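Side-chain contacts in cytoplasmic protein (Cryptococcus neoformans var. grubii serotype A, PDB 7LPO), which probably hydrolyses steryl beta-glucosides, as a fungal sterylglucosidase of glycoside hydrolase family 5: residues V37-N42 with A559-N564; C666-V671 with T687-A692; A672-P677 with W752-P757; R742-I745 with L750-W753. All coordinates share one frame; numbering follows the deposited sequence.

How the contacts relate
Starting from the N terminus, contact 1 closes the longest loop: strand 35-43 of the catalytic barrel is joined to the turn at 559-564, just before barrel strand 567-570. Contact 2 opens about a hundred residues later and closes a short loop across the C-terminal domain, from 666-671 to 687-692. Contact 3 begins inside that loop at 672-677 and ends at 752-757, so contacts 2 and 3 cross. Contact 4 is a hairpin that falls within the span of contact 3 and shares Trp752 and Trp753 with it. Strand 669-673 pairs with strand 35-43, and Asp561 of contact 1 forms a salt bridge with Arg667 of contact 2, tying the barrel to the C-terminal domain.

Contact 1: residues V37-N42 with A559-N564; sequences VLRGVN and ACDGPN
Arg39 reaches from its strand to the carboxylate of Asp561 in the turn that follows helix 547-559. At CB the chain sets out with CG beside the backbone N (chi1 -78°), then runs extended as far as NE, with Tyr568 and Tyr669 packed against the side chain. NE donates to the carbonyl O of Leu566. Beyond CZ both terminal nitrogens of Arg39 turn to a single oxygen of Asp561: NH2 lies 2.9 Å from OD1, and NH1 makes a weaker, more bent bond to OD1 at 3.1 Å. The guanidinium and carboxylate planes are 17° apart; NH2 comes nearly along the C-O axis of OD1, which is tilted somewhat out of the guanidinium plane. Arg39 NH2 also comes within 3.4 Å of Cys560 O, at a poor angle for a bond. The second carboxylate oxygen, Asp561 OD2, lies 2.7 Å from a water that weakly accepts from Arg39 NH1, and OD2 also forms a salt bridge with Arg667. Asp561 is thus a buried anion shared by two arginines, which probably favours its charged form. The network sits at the N-terminal ends of the first and last strands of the (beta/alpha)8 barrel, where the C-terminal domain joins it.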
loop_
_atom_site.group_PDB
_atom_site.type_symbol
_atom_site.label_atom_id
_atom_site.label_comp_id
_atom_site.label_asym_id
_atom_site.label_seq_id
_atom_site.Cartn_x
_atom_site.Cartn_y
_atom_site.Cartn_z
ATOM N N VAL A 37 -12.958 3.031 -15.136
ATOM C CA VAL A 37 -12.048 2.097 -14.484
ATOM C C VAL A 37 -10.688 2.772 -14.390
ATOM O O VAL A 37 -10.127 3.189 -15.412
ATOM C CB VAL A 37 -11.943 0.760 -15.232
ATOM C CG1 VAL A 37 -10.864 -0.130 -14.579
ATOM C CG2 VAL A 37 -13.289 0.044 -15.256
ATOM N N LEU A 38 -10.166 2.886 -13.168
ATOM C CA LEU A 38 -8.897 3.552 -12.914
ATOM C C LEU A 38 -7.845 2.505 -12.585
ATOM O O LEU A 38 -7.995 1.746 -11.620
ATOM C CB LEU A 38 -9.016 4.562 -11.772
ATOM C CG LEU A 38 -9.984 5.719 -12.019
ATOM C CD1 LEU A 38 -10.099 6.540 -10.730
ATOM C CD2 LEU A 38 -9.536 6.591 -13.183
ATOM N N ARG A 39 -6.773 2.489 -13.371
ATOM C CA ARG A 39 -5.713 1.511 -13.221
ATOM C C ARG A 39 -4.373 2.197 -13.390
ATOM O O ARG A 39 -4.188 3.022 -14.290
ATOM C CB ARG A 39 -5.866 0.374 -14.234
ATOM C CG ARG A 39 -6.938 -0.607 -13.806
ATOM C CD ARG A 39 -7.181 -1.714 -14.831
ATOM N NE ARG A 39 -8.222 -2.593 -14.320
ATOM C CZ ARG A 39 -8.578 -3.753 -14.855
ATOM N NH1 ARG A 39 -7.973 -4.200 -15.946
ATOM N NH2 ARG A 39 -9.544 -4.466 -14.276
ATOM N N GLY A 40 -3.439 1.839 -12.520
ATOM C CA GLY A 40 -2.139 2.455 -12.556
ATOM C C GLY A 40 -1.181 1.821 -11.575
ATOM O O GLY A 40 -1.242 0.610 -11.343
ATOM N N VAL A 41 -0.300 2.639 -10.991
ATOM C CA VAL A 41 0.795 2.154 -10.163
ATOM C C VAL A 41 0.942 3.051 -8.944
ATOM O O VAL A 41 0.486 4.198 -8.923
ATOM C CB VAL A 41 2.126 2.115 -10.944
ATOM C CG1 VAL A 41 1.960 1.314 -12.207
ATOM C CG2 VAL A 41 2.576 3.551 -11.300
ATOM N N ASN A 42 1.576 2.497 -7.914
ATOM C CA ASN A 42 2.067 3.295 -6.800
ATOM C C ASN A 42 3.384 3.938 -7.208
ATOM O O ASN A 42 4.297 3.252 -7.679
ATOM C CB ASN A 42 2.269 2.428 -5.562
ATOM C CG ASN A 42 0.962 2.043 -4.901
ATOM O OD1 ASN A 42 0.573 2.617 -3.880
ATOM N ND2 ASN A 42 0.266 1.080 -5.493
ATOM N N ALA A 559 -7.096 -11.549 -11.458
ATOM C CA ALA A 559 -7.999 -11.590 -10.316
ATOM C C ALA A 559 -8.792 -10.293 -10.200
ATOM O O ALA A 559 -9.896 -10.289 -9.643
ATOM C CB ALA A 559 -7.211 -11.864 -9.033
ATOM N N CYS A 560 -8.262 -9.195 -10.730
ATOM C CA CYS A 560 -8.994 -7.940 -10.790
ATOM C C CYS A 560 -9.896 -7.847 -12.012
ATOM O O CYS A 560 -10.645 -6.871 -12.136
ATOM C CB CYS A 560 -8.018 -6.762 -10.771
ATOM S SG CYS A 560 -6.921 -6.816 -9.344
ATOM N N ASP A 561 -9.841 -8.828 -12.901
ATOM C CA ASP A 561 -10.709 -8.898 -14.071
ATOM C C ASP A 561 -11.891 -9.816 -13.738
ATOM O O ASP A 561 -12.458 -9.662 -12.653
ATOM C CB ASP A 561 -9.891 -9.335 -15.286
ATOM C CG ASP A 561 -8.976 -8.246 -15.820
ATOM O OD1 ASP A 561 -9.090 -7.084 -15.371
ATOM O OD2 ASP A 561 -8.144 -8.559 -16.715
ATOM N N GLY A 562 -12.262 -10.768 -14.588
ATOM C CA GLY A 562 -13.400 -11.608 -14.320
ATOM C C GLY A 562 -14.635 -10.774 -14.078
ATOM O O GLY A 562 -14.856 -9.748 -14.728
ATOM N N PRO A 563 -15.464 -11.196 -13.119
ATOM C CA PRO A 563 -16.621 -10.376 -12.741
ATOM C C PRO A 563 -16.273 -9.217 -11.829
ATOM O O PRO A 563 -17.158 -8.396 -11.547
ATOM C CB PRO A 563 -17.532 -11.378 -12.022
ATOM C CG PRO A 563 -16.544 -12.338 -11.362
ATOM C CD PRO A 563 -15.418 -12.473 -12.375
ATOM N N ASN A 564 -15.028 -9.132 -11.343
ATOM C CA ASN A 564 -14.679 -8.093 -10.381
ATOM C C ASN A 564 -14.543 -6.735 -11.062
ATOM O O ASN A 564 -15.048 -5.734 -10.551
ATOM C CB ASN A 564 -13.388 -8.471 -9.648
ATOM C CG ASN A 564 -13.544 -9.735 -8.811
ATOM O OD1 ASN A 564 -14.624 -10.022 -8.307
ATOM N ND2 ASN A 564 -12.464 -10.485 -8.656
HETATM O O HOH W 1 -7.199 -6.328 -17.977
#

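Contact 2: residues C666-V671 with T687-A692; sequences CRPYPV and TKFKYA
Two sheets of the C-terminal beta-sandwich face each other here, and each proline of the 666-671 segment that touches across lies on an aromatic ring of strand 689-696. Pro668 is laid over Phe689: its CB stands above the middle of the ring, 3.9 Å from the centroid and only 12° off the normal, a CH-pi contact over the face. Its CG drifts toward the near rim, 3.5 Å from Phe689 CD1. The two side chains run past each other in opposite directions. Phe689 CG lies opposite the backbone N (chi1 172°), which carries the ring up from its strand to meet the proline. Further along, Tyr669 CA comes obliquely to Phe689 CZ at 4.3 Å.

This is the beta-sandwich of the glycoside hydrolase family 5 C-terminal domain, with 669-673 pairing with 707-710 in one sheet and 689-696 lying between 676-682 and 761-770 in the other; Phe682, Ile680 and Ile709 fill in around the prolines.

Two residues on, the pattern repeats with a shift. Pro670 CG is 3.7 Å from the Tyr691 centroid and 23° off the normal, displaced toward the hydroxyl end, so that it lies 3.4 Å from Tyr691 CZ. Pro670 CB meets the same ring at CE2, also 3.4 Å away. The phenol oxygen of Tyr691 is hydrogen-bonded to Thr673 OG1. Between the prolines Tyr669 points the other way, toward the barrel, where its OH bonds to Gly95 O.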
loop_
_atom_site.group_PDB
_atom_site.type_symbol
_atom_site.label_atom_id
_atom_site.label_comp_id
_atom_site.label_asym_id
_atom_site.label_seq_id
_atom_site.Cartn_x
_atom_site.Cartn_y
_atom_site.Cartn_z
ATOM N N CYS A 666 0.711 -5.033 -18.511
ATOM C CA CYS A 666 0.178 -4.136 -19.536
ATOM C C CYS A 666 -0.897 -4.898 -20.301
ATOM O O CYS A 666 -0.585 -5.825 -21.058
ATOM C CB CYS A 666 1.284 -3.652 -20.471
ATOM S SG CYS A 666 0.708 -2.471 -21.709
ATOM N N ARG A 667 -2.157 -4.511 -20.101
ATOM C CA ARG A 667 -3.297 -5.335 -20.484
ATOM C C ARG A 667 -4.416 -4.484 -21.062
ATOM O O ARG A 667 -4.561 -3.313 -20.696
ATOM C CB ARG A 667 -3.871 -6.110 -19.287
ATOM C CG ARG A 667 -2.843 -6.695 -18.325
ATOM C CD ARG A 667 -3.456 -6.911 -16.938
ATOM N NE ARG A 667 -4.526 -7.902 -16.943
ATOM C CZ ARG A 667 -4.336 -9.222 -17.004
ATOM N NH1 ARG A 667 -3.107 -9.732 -17.067
ATOM N NH2 ARG A 667 -5.381 -10.040 -17.002
ATOM N N PRO A 668 -5.229 -5.051 -21.955
ATOM C CA PRO A 668 -6.425 -4.331 -22.418
ATOM C C PRO A 668 -7.461 -4.216 -21.312
ATOM O O PRO A 668 -7.643 -5.134 -20.509
ATOM C CB PRO A 668 -6.941 -5.206 -23.564
ATOM C CG PRO A 668 -6.485 -6.603 -23.171
ATOM C CD PRO A 668 -5.129 -6.402 -22.545
ATOM N N TYR A 669 -8.151 -3.083 -21.280
ATOM C CA TYR A 669 -9.226 -2.883 -20.318
ATOM C C TYR A 669 -10.047 -1.672 -20.746
ATOM O O TYR A 669 -9.554 -0.813 -21.485
ATOM C CB TYR A 669 -8.680 -2.689 -18.895
ATOM C CG TYR A 669 -8.080 -1.344 -18.618
ATOM C CD1 TYR A 669 -6.797 -1.037 -19.038
ATOM C CD2 TYR A 669 -8.788 -0.385 -17.905
ATOM C CE1 TYR A 669 -6.239 0.205 -18.777
ATOM C CE2 TYR A 669 -8.244 0.847 -17.626
ATOM C CZ TYR A 669 -6.969 1.140 -18.066
ATOM O OH TYR A 669 -6.431 2.369 -17.793
ATOM N N PRO A 670 -11.307 -1.593 -20.286
ATOM C CA PRO A 670 -12.182 -0.463 -20.634
ATOM C C PRO A 670 -11.964 0.735 -19.720
ATOM O O PRO A 670 -12.272 0.692 -18.525
ATOM C CB PRO A 670 -13.589 -1.056 -20.471
ATOM C CG PRO A 670 -13.419 -2.085 -19.371
ATOM C CD PRO A 670 -12.004 -2.623 -19.493
ATOM N N VAL A 671 -11.470 1.829 -20.298
ATOM C CA VAL A 671 -11.231 3.041 -19.523
ATOM C C VAL A 671 -12.547 3.705 -19.132
ATOM O O VAL A 671 -12.676 4.252 -18.027
ATOM C CB VAL A 671 -10.333 4.001 -20.325
ATOM C CG1 VAL A 671 -10.247 5.330 -19.628
ATOM C CG2 VAL A 671 -8.951 3.402 -20.528
ATOM N N THR A 687 -3.883 -13.793 -26.962
ATOM C CA THR A 687 -4.192 -12.369 -27.042
ATOM C C THR A 687 -5.688 -12.108 -26.994
ATOM O O THR A 687 -6.100 -10.946 -27.062
ATOM C CB THR A 687 -3.626 -11.683 -28.297
ATOM O OG1 THR A 687 -4.440 -11.989 -29.437
ATOM C CG2 THR A 687 -2.195 -12.130 -28.553
ATOM N N LYS A 688 -6.512 -13.141 -26.831
ATOM C CA LYS A 688 -7.956 -12.970 -26.874
ATOM C C LYS A 688 -8.441 -12.140 -25.697
ATOM O O LYS A 688 -8.080 -12.398 -24.545
ATOM C CB LYS A 688 -8.641 -14.333 -26.880
ATOM C CG LYS A 688 -8.523 -15.035 -28.232
ATOM C CD LYS A 688 -8.910 -16.494 -28.145
ATOM C CE LYS A 688 -9.473 -16.982 -29.469
ATOM N NZ LYS A 688 -9.924 -18.410 -29.362
ATOM N N PHE A 689 -9.266 -11.143 -26.005
ATOM C CA PHE A 689 -9.840 -10.224 -25.038
ATOM C C PHE A 689 -11.343 -10.219 -25.247
ATOM O O PHE A 689 -11.806 -10.111 -26.385
ATOM C CB PHE A 689 -9.271 -8.822 -25.226
ATOM C CG PHE A 689 -9.945 -7.768 -24.408
ATOM C CD1 PHE A 689 -9.818 -7.746 -23.033
ATOM C CD2 PHE A 689 -10.662 -6.766 -25.019
ATOM C CE1 PHE A 689 -10.409 -6.757 -22.290
ATOM C CE2 PHE A 689 -11.262 -5.776 -24.272
ATOM C CZ PHE A 689 -11.131 -5.773 -22.910
ATOM N N LYS A 690 -12.097 -10.337 -24.160
ATOM C CA LYS A 690 -13.551 -10.321 -24.223
ATOM C C LYS A 690 -14.085 -9.445 -23.101
ATOM O O LYS A 690 -13.751 -9.649 -21.931
ATOM C CB LYS A 690 -14.125 -11.738 -24.112
ATOM C CG LYS A 690 -15.645 -11.774 -24.065
ATOM C CD LYS A 690 -16.175 -13.144 -24.442
ATOM C CE LYS A 690 -17.690 -13.111 -24.639
ATOM N NZ LYS A 690 -18.377 -14.263 -23.977
ATOM N N TYR A 691 -14.907 -8.467 -23.466
ATOM C CA TYR A 691 -15.494 -7.524 -22.525
ATOM C C TYR A 691 -17.008 -7.565 -22.678
ATOM O O TYR A 691 -17.528 -7.370 -23.784
ATOM C CB TYR A 691 -14.962 -6.118 -22.782
ATOM C CG TYR A 691 -15.533 -5.066 -21.872
ATOM C CD1 TYR A 691 -15.763 -5.328 -20.525
ATOM C CD2 TYR A 691 -15.843 -3.808 -22.352
ATOM C CE1 TYR A 691 -16.283 -4.372 -19.695
ATOM C CE2 TYR A 691 -16.352 -2.834 -21.517
ATOM C CZ TYR A 691 -16.567 -3.121 -20.195
ATOM O OH TYR A 691 -17.068 -2.146 -19.368
ATOM N N ALA A 692 -17.709 -7.806 -21.568
ATOM C CA ALA A 692 -19.166 -7.797 -21.514
ATOM C C ALA A 692 -19.636 -6.646 -20.637
ATOM O O ALA A 692 -19.121 -6.453 -19.529
ATOM C CB ALA A 692 -19.701 -9.119 -20.962
#

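Contact 3: residues A672-P677 with W752-P757; sequences ATVGIP and WWYPVP
The phenol oxygen of Tyr754 is gripped by two groups: it donates to Val674 O at 2.6 Å and is hydrogen-bonded to Thr707 OG1. The acceptor is approached from one side, at a C=O...donor angle of 132°, with the donor tilted 15° from the carbonyl plane, while Val674 O itself lies near the plane of the phenol ring at its edge. Apolar contact flanks the bond, Val674 CB and CG1 each lying 4.0 Å from Tyr754 CE1. With chi1 at 41°, Tyr754 CG sits between its own backbone N and carbonyl carbon, and the ring folds back over Trp752. There its edge meets a face, Tyr754 CD2 standing 3.3 Å above the indole plane; Tyr764 makes a further edge-to-face pair with the phenol. The contact joins the loop linking strands 669-673 and 676-682 to the end of strand 749-753 in the C-terminal beta-sandwich. Thr707 OG1 bonds both to the phenol and to Val674 N, so the bonds close a small ring that satisfies the backbone N and O of Val674 where the chain leaves its strand.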
loop_
_atom_site.group_PDB
_atom_site.type_symbol
_atom_site.label_atom_id
_atom_site.label_comp_id
_atom_site.label_asym_id
_atom_site.label_seq_id
_atom_site.Cartn_x
_atom_site.Cartn_y
_atom_site.Cartn_z
ATOM N N ALA A 672 -13.537 3.683 -20.023
ATOM C CA ALA A 672 -14.805 4.352 -19.765
ATOM C C ALA A 672 -15.890 3.633 -20.541
ATOM O O ALA A 672 -15.695 3.279 -21.708
ATOM C CB ALA A 672 -14.763 5.831 -20.157
ATOM N N THR A 673 -17.026 3.417 -19.887
ATOM C CA THR A 673 -18.044 2.526 -20.414
ATOM C C THR A 673 -19.424 3.144 -20.300
ATOM O O THR A 673 -19.809 3.635 -19.233
ATOM C CB THR A 673 -18.037 1.184 -19.678
ATOM O OG1 THR A 673 -16.828 0.484 -19.967
ATOM C CG2 THR A 673 -19.222 0.354 -20.110
ATOM N N VAL A 674 -20.170 3.097 -21.402
ATOM C CA VAL A 674 -21.595 3.400 -21.391
ATOM C C VAL A 674 -22.289 2.144 -20.875
ATOM O O VAL A 674 -22.410 1.148 -21.591
ATOM C CB VAL A 674 -22.106 3.809 -22.773
ATOM C CG1 VAL A 674 -23.618 3.915 -22.753
ATOM C CG2 VAL A 674 -21.454 5.123 -23.205
ATOM N N GLY A 675 -22.738 2.183 -19.631
ATOM C CA GLY A 675 -23.238 1.006 -18.958
ATOM C C GLY A 675 -22.338 0.590 -17.812
ATOM O O GLY A 675 -21.496 1.352 -17.332
ATOM N N ILE A 676 -22.521 -0.649 -17.377
ATOM C CA ILE A 676 -21.857 -1.199 -16.199
ATOM C C ILE A 676 -20.923 -2.318 -16.651
ATOM O O ILE A 676 -21.376 -3.260 -17.321
ATOM C CB ILE A 676 -22.874 -1.723 -15.174
ATOM C CG1 ILE A 676 -23.770 -0.593 -14.673
ATOM C CG2 ILE A 676 -22.155 -2.390 -14.001
ATOM C CD1 ILE A 676 -23.020 0.539 -13.995
ATOM N N PRO A 677 -19.634 -2.271 -16.313
ATOM C CA PRO A 677 -18.758 -3.403 -16.643
ATOM C C PRO A 677 -19.281 -4.671 -15.990
ATOM O O PRO A 677 -19.540 -4.706 -14.787
ATOM C CB PRO A 677 -17.392 -2.991 -16.070
ATOM C CG PRO A 677 -17.469 -1.507 -15.857
ATOM C CD PRO A 677 -18.922 -1.207 -15.577
ATOM N N TRP A 752 -16.123 2.582 -29.104
ATOM C CA TRP A 752 -17.223 1.648 -29.324
ATOM C C TRP A 752 -18.547 2.361 -29.080
ATOM O O TRP A 752 -18.923 2.619 -27.929
ATOM C CB TRP A 752 -17.058 0.435 -28.415
ATOM C CG TRP A 752 -18.052 -0.655 -28.634
ATOM C CD1 TRP A 752 -18.832 -0.853 -29.737
ATOM C CD2 TRP A 752 -18.372 -1.712 -27.723
ATOM N NE1 TRP A 752 -19.619 -1.965 -29.565
ATOM C CE2 TRP A 752 -19.357 -2.507 -28.334
ATOM C CE3 TRP A 752 -17.924 -2.059 -26.448
ATOM C CZ2 TRP A 752 -19.892 -3.628 -27.719
ATOM C CZ3 TRP A 752 -18.459 -3.168 -25.840
ATOM C CH2 TRP A 752 -19.428 -3.942 -26.474
ATOM N N TRP A 753 -19.239 2.697 -30.167
ATOM C CA TRP A 753 -20.563 3.298 -30.104
ATOM C C TRP A 753 -21.617 2.209 -30.221
ATOM O O TRP A 753 -21.471 1.279 -31.022
ATOM C CB TRP A 753 -20.786 4.306 -31.235
ATOM C CG TRP A 753 -19.888 5.504 -31.257
ATOM C CD1 TRP A 753 -20.187 6.754 -30.812
ATOM C CD2 TRP A 753 -18.567 5.573 -31.791
ATOM N NE1 TRP A 753 -19.130 7.601 -31.026
ATOM C CE2 TRP A 753 -18.118 6.897 -31.622
ATOM C CE3 TRP A 753 -17.717 4.644 -32.395
ATOM C CZ2 TRP A 753 -16.857 7.310 -32.028
ATOM C CZ3 TRP A 753 -16.467 5.059 -32.800
ATOM C CH2 TRP A 753 -16.050 6.374 -32.619
ATOM N N TYR A 754 -22.688 2.330 -29.440
ATOM C CA TYR A 754 -23.803 1.405 -29.591
ATOM C C TYR A 754 -25.067 2.062 -29.069
ATOM O O TYR A 754 -24.992 2.951 -28.215
ATOM C CB TYR A 754 -23.552 0.072 -28.861
ATOM C CG TYR A 754 -22.909 0.165 -27.492
ATOM C CD1 TYR A 754 -23.607 0.667 -26.402
ATOM C CD2 TYR A 754 -21.611 -0.284 -27.287
ATOM C CE1 TYR A 754 -23.011 0.747 -25.147
ATOM C CE2 TYR A 754 -21.014 -0.213 -26.046
ATOM C CZ TYR A 754 -21.718 0.297 -24.980
ATOM O OH TYR A 754 -21.111 0.357 -23.749
ATOM N N PRO A 755 -26.234 1.667 -29.575
ATOM C CA PRO A 755 -27.491 2.151 -28.995
ATOM C C PRO A 755 -27.881 1.348 -27.767
ATOM O O PRO A 755 -27.704 0.128 -27.714
ATOM C CB PRO A 755 -28.503 1.942 -30.128
ATOM C CG PRO A 755 -27.968 0.744 -30.867
ATOM C CD PRO A 755 -26.457 0.850 -30.786
ATOM N N VAL A 756 -28.435 2.038 -26.777
ATOM C CA VAL A 756 -28.929 1.354 -25.586
ATOM C C VAL A 756 -30.179 0.576 -25.980
ATOM O O VAL A 756 -30.775 0.855 -27.033
ATOM C CB VAL A 756 -29.204 2.338 -24.438
ATOM C CG1 VAL A 756 -28.029 3.297 -24.290
ATOM C CG2 VAL A 756 -30.499 3.094 -24.671
ATOM N N PRO A 757 -30.598 -0.413 -25.192
ATOM C CA PRO A 757 -31.851 -1.111 -25.500
ATOM C C PRO A 757 -33.051 -0.192 -25.332
ATOM O O PRO A 757 -33.070 0.703 -24.484
ATOM C CB PRO A 757 -31.891 -2.264 -24.485
ATOM C CG PRO A 757 -30.489 -2.363 -23.933
ATOM C CD PRO A 757 -29.905 -0.981 -24.024
#

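Contact 4: residues R742-I745 with L750-W753; sequences RVEI and LRWW
Leu750 CD1 lies at the centre of an apolar patch, 3.6 Å from Val743 CB and 3.7 Å from Ile745 CG2. Next to it Val743 CG1 reaches Trp752 CD1 at 3.6 Å. This face turns toward the opposing sheet, where Ile736 and Ile766 continue the packing, and Trp752 NE1 donates to His740 O. The backbones form an antiparallel beta hairpin at the edge of the C-terminal beta-sandwich. Its hydrogen-bonded pairs are Arg742 with Trp753 and Glu744 with Arg751, two bonds each; Val743-Trp752 and Ile745-Leu750 are non-hydrogen-bonded. On the other face Arg742 lies across an indole. Arg742 CG stands between the backbone N and carbonyl carbon (chi1 67°), and the chain, extended from there to NE, carries the guanidinium across to Trp753. It stacks flat, planes at 15°, a cation-pi contact with Arg742 CZ 3.9 Å from the centroid of the six-membered ring of Trp753 and Arg742 NH1 3.3 Å from Trp753 CE3. Arg742 NH2 is further held by a salt bridge to Glu703. Glu744 brings its CG to the rim of the same indole, 3.7 Å from Trp753 CH2. Glu744 OE2 stays beyond salt-bridge range, 4.3 Å from Arg751 NH1; Arg751 instead bonds to Gln746 and pairs with Asp646.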
loop_
_atom_site.group_PDB
_atom_site.type_symbol
_atom_site.label_atom_id
_atom_site.label_comp_id
_atom_site.label_asym_id
_atom_site.label_seq_id
_atom_site.Cartn_x
_atom_site.Cartn_y
_atom_site.Cartn_z
ATOM N N ARG A 742 -20.820 -0.065 -33.502
ATOM C CA ARG A 742 -19.693 0.127 -34.404
ATOM C C ARG A 742 -18.461 0.521 -33.597
ATOM O O ARG A 742 -18.564 1.016 -32.471
ATOM C CB ARG A 742 -19.993 1.202 -35.460
ATOM C CG ARG A 742 -20.134 2.595 -34.888
ATOM C CD ARG A 742 -20.538 3.628 -35.949
ATOM N NE ARG A 742 -20.787 4.947 -35.357
ATOM C CZ ARG A 742 -19.844 5.859 -35.138
ATOM N NH1 ARG A 742 -18.586 5.608 -35.470
ATOM N NH2 ARG A 742 -20.160 7.026 -34.590
ATOM N N VAL A 743 -17.284 0.311 -34.194
ATOM C CA VAL A 743 -16.013 0.559 -33.522
ATOM C C VAL A 743 -15.035 1.236 -34.475
ATOM O O VAL A 743 -15.148 1.139 -35.698
ATOM C CB VAL A 743 -15.373 -0.746 -32.987
ATOM C CG1 VAL A 743 -16.402 -1.606 -32.257
ATOM C CG2 VAL A 743 -14.761 -1.541 -34.137
ATOM N N GLU A 744 -14.050 1.914 -33.888
ATOM C CA GLU A 744 -12.911 2.436 -34.628
ATOM C C GLU A 744 -11.731 2.526 -33.670
ATOM O O GLU A 744 -11.900 2.827 -32.487
ATOM C CB GLU A 744 -13.221 3.797 -35.264
ATOM C CG GLU A 744 -13.059 4.980 -34.354
ATOM C CD GLU A 744 -13.104 6.306 -35.103
ATOM O OE1 GLU A 744 -13.853 6.406 -36.101
ATOM O OE2 GLU A 744 -12.386 7.248 -34.690
ATOM N N ILE A 745 -10.536 2.261 -34.188
ATOM C CA ILE A 745 -9.319 2.248 -33.388
ATOM C C ILE A 745 -8.442 3.425 -33.790
ATOM O O ILE A 745 -8.376 3.792 -34.970
ATOM C CB ILE A 745 -8.543 0.925 -33.552
ATOM C CG1 ILE A 745 -8.218 0.675 -35.025
ATOM C CG2 ILE A 745 -9.342 -0.263 -33.012
ATOM C CD1 ILE A 745 -7.370 -0.573 -35.289
ATOM N N LEU A 750 -9.514 1.982 -28.580
ATOM C CA LEU A 750 -10.679 1.479 -29.290
ATOM C C LEU A 750 -11.905 2.244 -28.813
ATOM O O LEU A 750 -12.118 2.389 -27.604
ATOM C CB LEU A 750 -10.856 -0.017 -29.043
ATOM C CG LEU A 750 -12.192 -0.617 -29.471
ATOM C CD1 LEU A 750 -12.419 -0.397 -30.942
ATOM C CD2 LEU A 750 -12.204 -2.087 -29.140
ATOM N N ARG A 751 -12.702 2.740 -29.756
ATOM C CA ARG A 751 -13.907 3.502 -29.453
ATOM C C ARG A 751 -15.104 2.714 -29.951
ATOM O O ARG A 751 -15.103 2.240 -31.087
ATOM C CB ARG A 751 -13.866 4.887 -30.101
ATOM C CG ARG A 751 -12.753 5.758 -29.554
ATOM C CD ARG A 751 -12.898 7.215 -29.974
ATOM N NE ARG A 751 -11.913 8.054 -29.290
ATOM C CZ ARG A 751 -10.699 8.323 -29.766
ATOM N NH1 ARG A 751 -10.318 7.830 -30.939
ATOM N NH2 ARG A 751 -9.865 9.088 -29.075
ATOM N N TRP A 752 -16.123 2.582 -29.104
ATOM C CA TRP A 752 -17.223 1.648 -29.324
ATOM C C TRP A 752 -18.547 2.361 -29.080
ATOM O O TRP A 752 -18.923 2.619 -27.929
ATOM C CB TRP A 752 -17.058 0.435 -28.415
ATOM C CG TRP A 752 -18.052 -0.655 -28.634
ATOM C CD1 TRP A 752 -18.832 -0.853 -29.737
ATOM C CD2 TRP A 752 -18.372 -1.712 -27.723
ATOM N NE1 TRP A 752 -19.619 -1.965 -29.565
ATOM C CE2 TRP A 752 -19.357 -2.507 -28.334
ATOM C CE3 TRP A 752 -17.924 -2.059 -26.448
ATOM C CZ2 TRP A 752 -19.892 -3.628 -27.719
ATOM C CZ3 TRP A 752 -18.459 -3.168 -25.840
ATOM C CH2 TRP A 752 -19.428 -3.942 -26.474
ATOM N N TRP A 753 -19.239 2.697 -30.167
ATOM C CA TRP A 753 -20.563 3.298 -30.104
ATOM C C TRP A 753 -21.617 2.209 -30.221
ATOM O O TRP A 753 -21.471 1.279 -31.022
ATOM C CB TRP A 753 -20.786 4.306 -31.235
ATOM C CG TRP A 753 -19.888 5.504 -31.257
ATOM C CD1 TRP A 753 -20.187 6.754 -30.812
ATOM C CD2 TRP A 753 -18.567 5.573 -31.791
ATOM N NE1 TRP A 753 -19.130 7.601 -31.026
ATOM C CE2 TRP A 753 -18.118 6.897 -31.622
ATOM C CE3 TRP A 753 -17.717 4.644 -32.395
ATOM C CZ2 TRP A 753 -16.857 7.310 -32.028
ATOM C CZ3 TRP A 753 -16.467 5.059 -32.800
ATOM C CH2 TRP A 753 -16.050 6.374 -32.619
#